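Monovalent Na+/H+ antiporter subunit G (Dietzia sp. DQ12-45-1b, PDB 7D3U) probably contributes, as a small helical membrane subunit of the six-chain Mrp complex, to the exchange of sodium ions for protons. Local coordinates at residues L5-L10 with A57-P62; D34-S39 with S95-T100; G49-I54 with L76-S81. All blocks are in the same frame, centred on the assembly; numbering follows the deposited sequence.

Subunit G is built from three long helices, 5-28, 35-60 and 68-95, and all three contacts use the middle one. Contact 1 sets the end of helix 35-60 against the start of helix 5-28, contact 3 joins its middle part to helix 68-95, and contact 2 ties its first turn to the loop after helix 68-95. The centres of contacts 1 and 2 lie about 39 Å apart, on opposite sides of the chain's centre; that of contact 3 is about 18 Å from contact 1 and about 23 Å from contact 2. In sequence the segments run 5-10, 34-39, 49-54, 57-62, 76-81, 95-100. Through helix 35-60, shared by all three, both other helices and that loop are joined.

Contact 1: residues L5-L10 with A57-P62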
loop_
_atom_site.group_PDB
_atom_site.type_symbol
_atom_site.label_atom_id
_atom_site.label_comp_id
_atom_site.label_asym_id
_atom_site.label_seq_id
_atom_site.Cartn_x
_atom_site.Cartn_y
_atom_site.Cartn_z
ATOM N N LEU E 5 10.625 -40.426 50.411
ATOM C CA LEU E 5 9.520 -39.831 51.154
ATOM C C LEU E 5 9.996 -38.640 51.975
ATOM O O LEU E 5 9.263 -37.652 52.132
ATOM C CB LEU E 5 8.865 -40.888 52.045
ATOM C CG LEU E 5 7.598 -40.537 52.833
ATOM C CD1 LEU E 5 7.916 -39.934 54.199
ATOM C CD2 LEU E 5 6.689 -39.616 52.026
ATOM N N VAL E 6 11.216 -38.717 52.512
ATOM C CA VAL E 6 11.783 -37.572 53.217
ATOM C C VAL E 6 11.915 -36.386 52.270
ATOM O O VAL E 6 11.551 -35.255 52.610
ATOM C CB VAL E 6 13.133 -37.942 53.856
ATOM C CG1 VAL E 6 13.783 -36.722 54.485
ATOM C CG2 VAL E 6 12.949 -39.038 54.892
ATOM N N ALA E 7 12.414 -36.633 51.055
ATOM C CA ALA E 7 12.540 -35.559 50.078
ATOM C C ALA E 7 11.175 -35.012 49.684
ATOM O O ALA E 7 11.015 -33.801 49.505
ATOM C CB ALA E 7 13.296 -36.048 48.846
ATOM N N THR E 8 10.177 -35.886 49.557
ATOM C CA THR E 8 8.837 -35.435 49.195
ATOM C C THR E 8 8.261 -34.517 50.265
ATOM O O THR E 8 7.797 -33.409 49.966
ATOM C CB THR E 8 7.921 -36.637 48.967
ATOM O OG1 THR E 8 8.200 -37.217 47.687
ATOM C CG2 THR E 8 6.461 -36.210 49.014
ATOM N N VAL E 9 8.286 -34.957 51.527
ATOM C CA VAL E 9 7.725 -34.132 52.594
ATOM C C VAL E 9 8.542 -32.858 52.784
ATOM O O VAL E 9 7.984 -31.796 53.098
ATOM C CB VAL E 9 7.604 -34.940 53.901
ATOM C CG1 VAL E 9 8.962 -35.155 54.545
ATOM C CG2 VAL E 9 6.668 -34.235 54.867
ATOM N N LEU E 10 9.860 -32.927 52.575
ATOM C CA LEU E 10 10.696 -31.742 52.696
ATOM C C LEU E 10 10.360 -30.727 51.617
ATOM O O LEU E 10 10.216 -29.535 51.901
ATOM C CB LEU E 10 12.170 -32.135 52.618
ATOM C CG LEU E 10 13.141 -31.339 53.483
ATOM C CD1 LEU E 10 12.690 -31.370 54.932
ATOM C CD2 LEU E 10 14.548 -31.894 53.347
ATOM N N ALA E 57 10.175 -27.471 44.905
ATOM C CA ALA E 57 9.793 -28.020 43.613
ATOM C C ALA E 57 10.807 -29.051 43.138
ATOM O O ALA E 57 10.431 -30.108 42.620
ATOM C CB ALA E 57 9.652 -26.892 42.593
ATOM N N PHE E 58 12.099 -28.758 43.302
ATOM C CA PHE E 58 13.123 -29.719 42.906
ATOM C C PHE E 58 13.015 -31.001 43.717
ATOM O O PHE E 58 13.213 -32.098 43.186
ATOM C CB PHE E 58 14.511 -29.103 43.056
ATOM C CG PHE E 58 15.627 -30.080 42.854
ATOM C CD1 PHE E 58 15.859 -30.634 41.610
ATOM C CD2 PHE E 58 16.446 -30.446 43.907
ATOM C CE1 PHE E 58 16.885 -31.532 41.418
ATOM C CE2 PHE E 58 17.473 -31.343 43.721
ATOM C CZ PHE E 58 17.693 -31.887 42.475
ATOM N N LEU E 59 12.698 -30.883 45.006
ATOM C CA LEU E 59 12.542 -32.073 45.830
ATOM C C LEU E 59 11.281 -32.855 45.489
ATOM O O LEU E 59 11.226 -34.059 45.757
ATOM C CB LEU E 59 12.537 -31.692 47.309
ATOM C CG LEU E 59 13.879 -31.211 47.858
ATOM C CD1 LEU E 59 13.814 -31.045 49.363
ATOM C CD2 LEU E 59 14.982 -32.176 47.471
ATOM N N LEU E 60 10.270 -32.211 44.905
ATOM C CA LEU E 60 9.053 -32.935 44.557
ATOM C C LEU E 60 9.191 -33.779 43.295
ATOM O O LEU E 60 8.332 -34.632 43.051
ATOM C CB LEU E 60 7.880 -31.969 44.403
ATOM C CG LEU E 60 7.205 -31.655 45.738
ATOM C CD1 LEU E 60 8.145 -30.892 46.640
ATOM C CD2 LEU E 60 5.916 -30.895 45.538
ATOM N N HIS E 61 10.230 -33.565 42.491
ATOM C CA HIS E 61 10.600 -34.500 41.427
ATOM C C HIS E 61 12.090 -34.355 41.161
ATOM O O HIS E 61 12.516 -33.707 40.198
ATOM C CB HIS E 61 9.769 -34.283 40.156
ATOM C CG HIS E 61 9.805 -32.884 39.620
ATOM N ND1 HIS E 61 8.998 -31.879 40.105
ATOM C CD2 HIS E 61 10.522 -32.336 38.610
ATOM C CE1 HIS E 61 9.232 -30.766 39.434
ATOM N NE2 HIS E 61 10.154 -31.016 38.521
ATOM N N PRO E 62 12.922 -34.960 42.001
ATOM C CA PRO E 62 14.382 -34.740 41.938
ATOM C C PRO E 62 15.080 -35.451 40.781
ATOM O O PRO E 62 15.640 -36.538 40.901
ATOM C CB PRO E 62 14.856 -35.270 43.294
ATOM C CG PRO E 62 13.864 -36.314 43.648
ATOM C CD PRO E 62 12.543 -35.841 43.119
#
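Leu59 meets Ala7 and Leu10 where the last turn of helix 35-60 leans on the first turns of helix 5-28. Its CG stands anti to the carbonyl carbon (chi1 -70°), and the branched end comes up against helix 5-28 from the side. Leu59 CB rests 3.4 Å from Ala7 O, a methylene against a backbone carbonyl. Further out, Leu59 CD1 lies 3.8 Å from Leu10 CB, the two leucines crossing obliquely, while Leu59 CD2 comes within 4.4 Å of Ala7 CB. A leucine suits this place because its two methyls can serve two neighbours at once, and an alanine suits the facing position because its single methyl lets the backbones approach: Ala7 CA and Leu59 CA are 5.5 Å apart.

Leu60 follows on the same side. Its backbone runs close to that of Thr8, with the two CA atoms at 5.3 Å, and Leu60 CD1 stands 4.2 Å from Thr8 O. Here too an apolar carbon lies against a backbone carbonyl oxygen. The first side-chain bond of Thr8 points away from segment 57-62, and its hydroxyl makes a weak hydrogen bond back to Glu4 O, a usual way for threonine to fit into a helix. Leu60 also packs on Val4 of subunit F.

At His61 the backbone leaves helical angles; the side chain sets out away from segment 5-10, and the residue packs on Val51 of subunit F. Pro62 then carries the chain onward and touches Glu4.

Chemically, then, the open end of the hairpin formed by helices 5-28 and 35-60 is joined by dispersion forces between leucine, alanine and backbone. Such contacts impose no strict direction, and on the surface of a predicted transmembrane pair they are compatible with a lipid-facing edge.

Contact 2: residues D34-S39 with S95-T100; sequences DLYVRS and SGAAPT
Two hydrogen bonds join Asp34 and Tyr36 to the chain of 95-100, extended from Ala97 on. In the first, Thr100 N donates to Asp34 OD2 over 2.8 Å. The bond is nearly straight, at 166°, yet it arrives from above the carboxylate plane, 67° out of it. The other oxygen of the same group turns back to its own segment: Leu35 N donates to Asp34 OD1 at 2.9 Å. One carboxylate thus links the start of helix 35-60 to the loop after helix 68-95, a task for which aspartate, short and with two acceptors, is well suited. In the second bond the phenol Tyr36 OH donates to Ala97 O at 2.8 Å, the donor lying close to the carbonyl plane and the acceptor near the plane of the tyrosine ring.

Apolar contacts fill in around these bonds. The tyrosine presents its edge to the loop, with Pro99 CA near the ring plane and Tyr36 CE2 4.1 Å from Pro99 CB. Leu35, whose CG lies anti to the backbone N (chi1 -178°), places CD1 4.0 Å from Ala97 CB. The small alanine allows both the leucine methyl and the phenol to come up to it, and proline favours the extended path the loop takes here.

Other subunits border the contact. Phe44 of the Cation antiporter chain meets the Tyr36 ring edge-to-face, and Arg38, one turn on from Asp34, forms a salt bridge with Asp30 of subunit F.

The loop reaches this position through a Schellman motif. Gly96, with positive phi, ends helix 68-95 as its C-prime residue, with Ala97 N bonded to Gly92 O and Gly96 N to Phe93 O, and the chain then turns to run across the N-terminal end of helix 35-60.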
loop_
_atom_site.group_PDB
_atom_site.type_symbol
_atom_site.label_atom_id
_atom_site.label_comp_id
_atom_site.label_asym_id
_atom_site.label_seq_id
_atom_site.Cartn_x
_atom_site.Cartn_y
_atom_site.Cartn_z
ATOM N N ASP E 34 6.657 3.478 53.596
ATOM C CA ASP E 34 7.732 4.009 52.775
ATOM C C ASP E 34 7.974 3.145 51.545
ATOM O O ASP E 34 7.449 2.038 51.407
ATOM C CB ASP E 34 9.020 4.115 53.595
ATOM C CG ASP E 34 9.760 5.405 53.348
ATOM O OD1 ASP E 34 9.723 5.896 52.201
ATOM O OD2 ASP E 34 10.376 5.931 54.298
ATOM N N LEU E 35 8.791 3.678 50.635
ATOM C CA LEU E 35 9.362 2.864 49.572
ATOM C C LEU E 35 10.560 2.075 50.071
ATOM O O LEU E 35 10.822 0.971 49.582
ATOM C CB LEU E 35 9.774 3.748 48.392
ATOM C CG LEU E 35 10.363 3.098 47.137
ATOM C CD1 LEU E 35 10.005 3.929 45.936
ATOM C CD2 LEU E 35 11.872 2.961 47.220
ATOM N N TYR E 36 11.292 2.625 51.039
ATOM C CA TYR E 36 12.498 1.977 51.532
ATOM C C TYR E 36 12.165 0.838 52.484
ATOM O O TYR E 36 12.871 -0.174 52.512
ATOM C CB TYR E 36 13.396 3.011 52.204
ATOM C CG TYR E 36 13.529 4.270 51.384
ATOM C CD1 TYR E 36 14.375 4.319 50.288
ATOM C CD2 TYR E 36 12.791 5.401 51.691
ATOM C CE1 TYR E 36 14.492 5.460 49.531
ATOM C CE2 TYR E 36 12.901 6.547 50.940
ATOM C CZ TYR E 36 13.753 6.571 49.860
ATOM O OH TYR E 36 13.866 7.713 49.108
ATOM N N VAL E 37 11.095 0.980 53.268
ATOM C CA VAL E 37 10.603 -0.150 54.049
ATOM C C VAL E 37 10.120 -1.255 53.120
ATOM O O VAL E 37 10.403 -2.442 53.336
ATOM C CB VAL E 37 9.492 0.308 55.011
ATOM C CG1 VAL E 37 8.971 -0.866 55.811
ATOM C CG2 VAL E 37 10.008 1.391 55.934
ATOM N N ARG E 38 9.398 -0.880 52.063
ATOM C CA ARG E 38 8.922 -1.862 51.097
ATOM C C ARG E 38 10.084 -2.600 50.452
ATOM O O ARG E 38 10.064 -3.829 50.336
ATOM C CB ARG E 38 8.066 -1.179 50.031
ATOM C CG ARG E 38 6.608 -1.031 50.410
ATOM C CD ARG E 38 5.896 -0.077 49.477
ATOM N NE ARG E 38 4.642 0.397 50.052
ATOM C CZ ARG E 38 4.128 1.600 49.829
ATOM N NH1 ARG E 38 4.760 2.457 49.041
ATOM N NH2 ARG E 38 2.980 1.947 50.395
ATOM N N SER E 39 11.114 -1.865 50.030
ATOM C CA SER E 39 12.254 -2.504 49.384
ATOM C C SER E 39 13.044 -3.352 50.371
ATOM O O SER E 39 13.549 -4.421 50.010
ATOM C CB SER E 39 13.153 -1.450 48.743
ATOM O OG SER E 39 12.429 -0.667 47.812
ATOM N N SER E 95 15.097 9.701 42.429
ATOM C CA SER E 95 13.931 10.269 41.765
ATOM C C SER E 95 13.082 11.114 42.706
ATOM O O SER E 95 12.227 11.871 42.235
ATOM C CB SER E 95 13.078 9.159 41.156
ATOM O OG SER E 95 11.916 9.693 40.547
ATOM N N GLY E 96 13.290 11.002 44.014
ATOM C CA GLY E 96 12.568 11.828 44.960
ATOM C C GLY E 96 11.475 11.109 45.722
ATOM O O GLY E 96 10.415 11.687 45.979
ATOM N N ALA E 97 11.713 9.854 46.093
ATOM C CA ALA E 97 10.750 9.113 46.900
ATOM C C ALA E 97 10.765 9.660 48.319
ATOM O O ALA E 97 11.750 9.496 49.046
ATOM C CB ALA E 97 11.071 7.622 46.889
ATOM N N ALA E 98 9.683 10.309 48.714
ATOM C CA ALA E 98 9.610 10.917 50.034
ATOM C C ALA E 98 9.597 9.844 51.111
ATOM O O ALA E 98 8.732 8.959 51.080
ATOM C CB ALA E 98 8.366 11.792 50.144
ATOM N N PRO E 99 10.522 9.869 52.065
ATOM C CA PRO E 99 10.462 8.912 53.171
ATOM C C PRO E 99 9.272 9.201 54.073
ATOM O O PRO E 99 8.758 10.319 54.133
ATOM C CB PRO E 99 11.785 9.135 53.907
ATOM C CG PRO E 99 12.140 10.545 53.599
ATOM C CD PRO E 99 11.656 10.797 52.198
ATOM N N THR E 100 8.834 8.159 54.775
ATOM C CA THR E 100 7.658 8.276 55.624
ATOM C C THR E 100 7.873 9.336 56.698
ATOM O O THR E 100 8.999 9.645 57.092
ATOM C CB THR E 100 7.331 6.938 56.283
ATOM O OG1 THR E 100 7.051 5.966 55.269
ATOM C CG2 THR E 100 6.116 7.075 57.178
#

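Contact 3: residues G49-I54 with L76-S81; sequences GLVFVI and LQFASS
Gln77 has CG anti to the carbonyl carbon (chi1 -67°) and is extended beyond it, so that its amide is carried straight across to Leu50, Val51 and Ile54. On the other helix, Val51 has CG1 anti to the backbone N, which leaves CG2 directed at the Phe78 ring.

That methyl makes a CH-pi contact: Val51 CG2 lies 3.6 Å from the centroid of the Phe78 ring, 13° from the ring normal and thus over the face. A beta-branched residue suits the place, since CG1 also meets the ring, 3.8 Å from Phe78 CE2, while CG2 touches Gln77 OE1 at 3.4 Å. The NE2 end of the amide is set against Leu50, whose side chain crosses the glutamine at about a right angle with Leu50 CG 3.4 Å from Gln77 NE2. Ile54 CG1 adds a third wall, 3.8 Å from Gln77 CD.

The helix segments run antiparallel, at 165°, with axes 9.7 Å apart, a gap that a long glutamine and a phenylalanine can span. Around them, Gln77 packs on Thr66 of subunit F, and both Val51 and Phe78 touch phenylalanines of the Cation antiporter chain.

The contact therefore combines a methyl-on-ring interaction with an amide lying against hydrocarbon groups of segment 49-54. That segment gives this amide van der Waals contact and no hydrogen bond, so cohesion across the pair probably comes from dispersion and close fit, with the amide dipole adding polarity inside the predicted membrane-spanning bundle.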
loop_
_atom_site.group_PDB
_atom_site.type_symbol
_atom_site.label_atom_id
_atom_site.label_comp_id
_atom_site.label_asym_id
_atom_site.label_seq_id
_atom_site.Cartn_x
_atom_site.Cartn_y
_atom_site.Cartn_z
ATOM N N GLY E 49 11.600 -16.615 49.819
ATOM C CA GLY E 49 10.443 -17.369 49.371
ATOM C C GLY E 49 10.681 -18.078 48.053
ATOM O O GLY E 49 10.310 -19.242 47.887
ATOM N N LEU E 50 11.332 -17.400 47.107
ATOM C CA LEU E 50 11.549 -18.011 45.802
ATOM C C LEU E 50 12.581 -19.129 45.873
ATOM O O LEU E 50 12.423 -20.160 45.211
ATOM C CB LEU E 50 11.965 -16.955 44.781
ATOM C CG LEU E 50 12.117 -17.491 43.358
ATOM C CD1 LEU E 50 10.953 -18.380 42.993
ATOM C CD2 LEU E 50 12.240 -16.368 42.355
ATOM N N VAL E 51 13.639 -18.958 46.667
ATOM C CA VAL E 51 14.606 -20.042 46.822
ATOM C C VAL E 51 13.942 -21.251 47.466
ATOM O O VAL E 51 14.183 -22.401 47.069
ATOM C CB VAL E 51 15.825 -19.562 47.629
ATOM C CG1 VAL E 51 16.646 -20.745 48.112
ATOM C CG2 VAL E 51 16.674 -18.633 46.784
ATOM N N PHE E 52 13.074 -21.009 48.452
ATOM C CA PHE E 52 12.355 -22.102 49.097
ATOM C C PHE E 52 11.459 -22.826 48.103
ATOM O O PHE E 52 11.426 -24.061 48.064
ATOM C CB PHE E 52 11.532 -21.568 50.267
ATOM C CG PHE E 52 12.265 -21.576 51.573
ATOM C CD1 PHE E 52 12.514 -22.762 52.233
ATOM C CD2 PHE E 52 12.706 -20.397 52.138
ATOM C CE1 PHE E 52 13.191 -22.770 53.432
ATOM C CE2 PHE E 52 13.381 -20.399 53.335
ATOM C CZ PHE E 52 13.624 -21.586 53.983
ATOM N N VAL E 53 10.719 -22.069 47.289
ATOM C CA VAL E 53 9.830 -22.687 46.308
ATOM C C VAL E 53 10.629 -23.482 45.285
ATOM O O VAL E 53 10.238 -24.589 44.899
ATOM C CB VAL E 53 8.946 -21.623 45.637
ATOM C CG1 VAL E 53 8.103 -22.251 44.554
ATOM C CG2 VAL E 53 8.045 -20.971 46.661
ATOM N N ILE E 54 11.767 -22.945 44.842
ATOM C CA ILE E 54 12.585 -23.645 43.855
ATOM C C ILE E 54 13.095 -24.961 44.426
ATOM O O ILE E 54 12.992 -26.018 43.789
ATOM C CB ILE E 54 13.743 -22.749 43.382
ATOM C CG1 ILE E 54 13.217 -21.631 42.488
ATOM C CG2 ILE E 54 14.783 -23.567 42.642
ATOM C CD1 ILE E 54 12.334 -22.109 41.378
ATOM N N LEU E 76 21.777 -17.286 42.203
ATOM C CA LEU E 76 21.410 -16.174 41.335
ATOM C C LEU E 76 20.151 -15.479 41.833
ATOM O O LEU E 76 20.059 -14.249 41.784
ATOM C CB LEU E 76 21.229 -16.664 39.901
ATOM C CG LEU E 76 22.526 -17.019 39.176
ATOM C CD1 LEU E 76 22.268 -17.219 37.697
ATOM C CD2 LEU E 76 23.576 -15.945 39.400
ATOM N N GLN E 77 19.181 -16.244 42.338
ATOM C CA GLN E 77 17.969 -15.646 42.883
ATOM C C GLN E 77 18.283 -14.787 44.095
ATOM O O GLN E 77 17.762 -13.677 44.227
ATOM C CB GLN E 77 16.964 -16.733 43.255
ATOM C CG GLN E 77 16.411 -17.489 42.072
ATOM C CD GLN E 77 15.476 -18.603 42.485
ATOM O OE1 GLN E 77 15.563 -19.123 43.592
ATOM N NE2 GLN E 77 14.574 -18.977 41.595
ATOM N N PHE E 78 19.135 -15.286 44.992
ATOM C CA PHE E 78 19.501 -14.503 46.168
ATOM C C PHE E 78 20.174 -13.197 45.765
ATOM O O PHE E 78 19.748 -12.106 46.176
ATOM C CB PHE E 78 20.412 -15.323 47.080
ATOM C CG PHE E 78 19.672 -16.179 48.061
ATOM C CD1 PHE E 78 18.637 -15.653 48.811
ATOM C CD2 PHE E 78 20.006 -17.510 48.231
ATOM C CE1 PHE E 78 17.951 -16.436 49.713
ATOM C CE2 PHE E 78 19.323 -18.298 49.134
ATOM C CZ PHE E 78 18.293 -17.760 49.875
ATOM N N ALA E 79 21.224 -13.290 44.944
ATOM C CA ALA E 79 21.959 -12.093 44.550
ATOM C C ALA E 79 21.074 -11.119 43.782
ATOM O O ALA E 79 21.177 -9.900 43.967
ATOM C CB ALA E 79 23.178 -12.482 43.714
ATOM N N SER E 80 20.176 -11.633 42.939
ATOM C CA SER E 80 19.341 -10.753 42.132
ATOM C C SER E 80 18.268 -10.082 42.974
ATOM O O SER E 80 17.998 -8.891 42.800
ATOM C CB SER E 80 18.718 -11.537 40.979
ATOM O OG SER E 80 17.585 -12.267 41.409
ATOM N N SER E 81 17.649 -10.818 43.898
ATOM C CA SER E 81 16.668 -10.203 44.778
ATOM C C SER E 81 17.306 -9.198 45.722
ATOM O O SER E 81 16.621 -8.286 46.192
ATOM C CB SER E 81 15.931 -11.267 45.587
ATOM O OG SER E 81 15.007 -10.670 46.478
#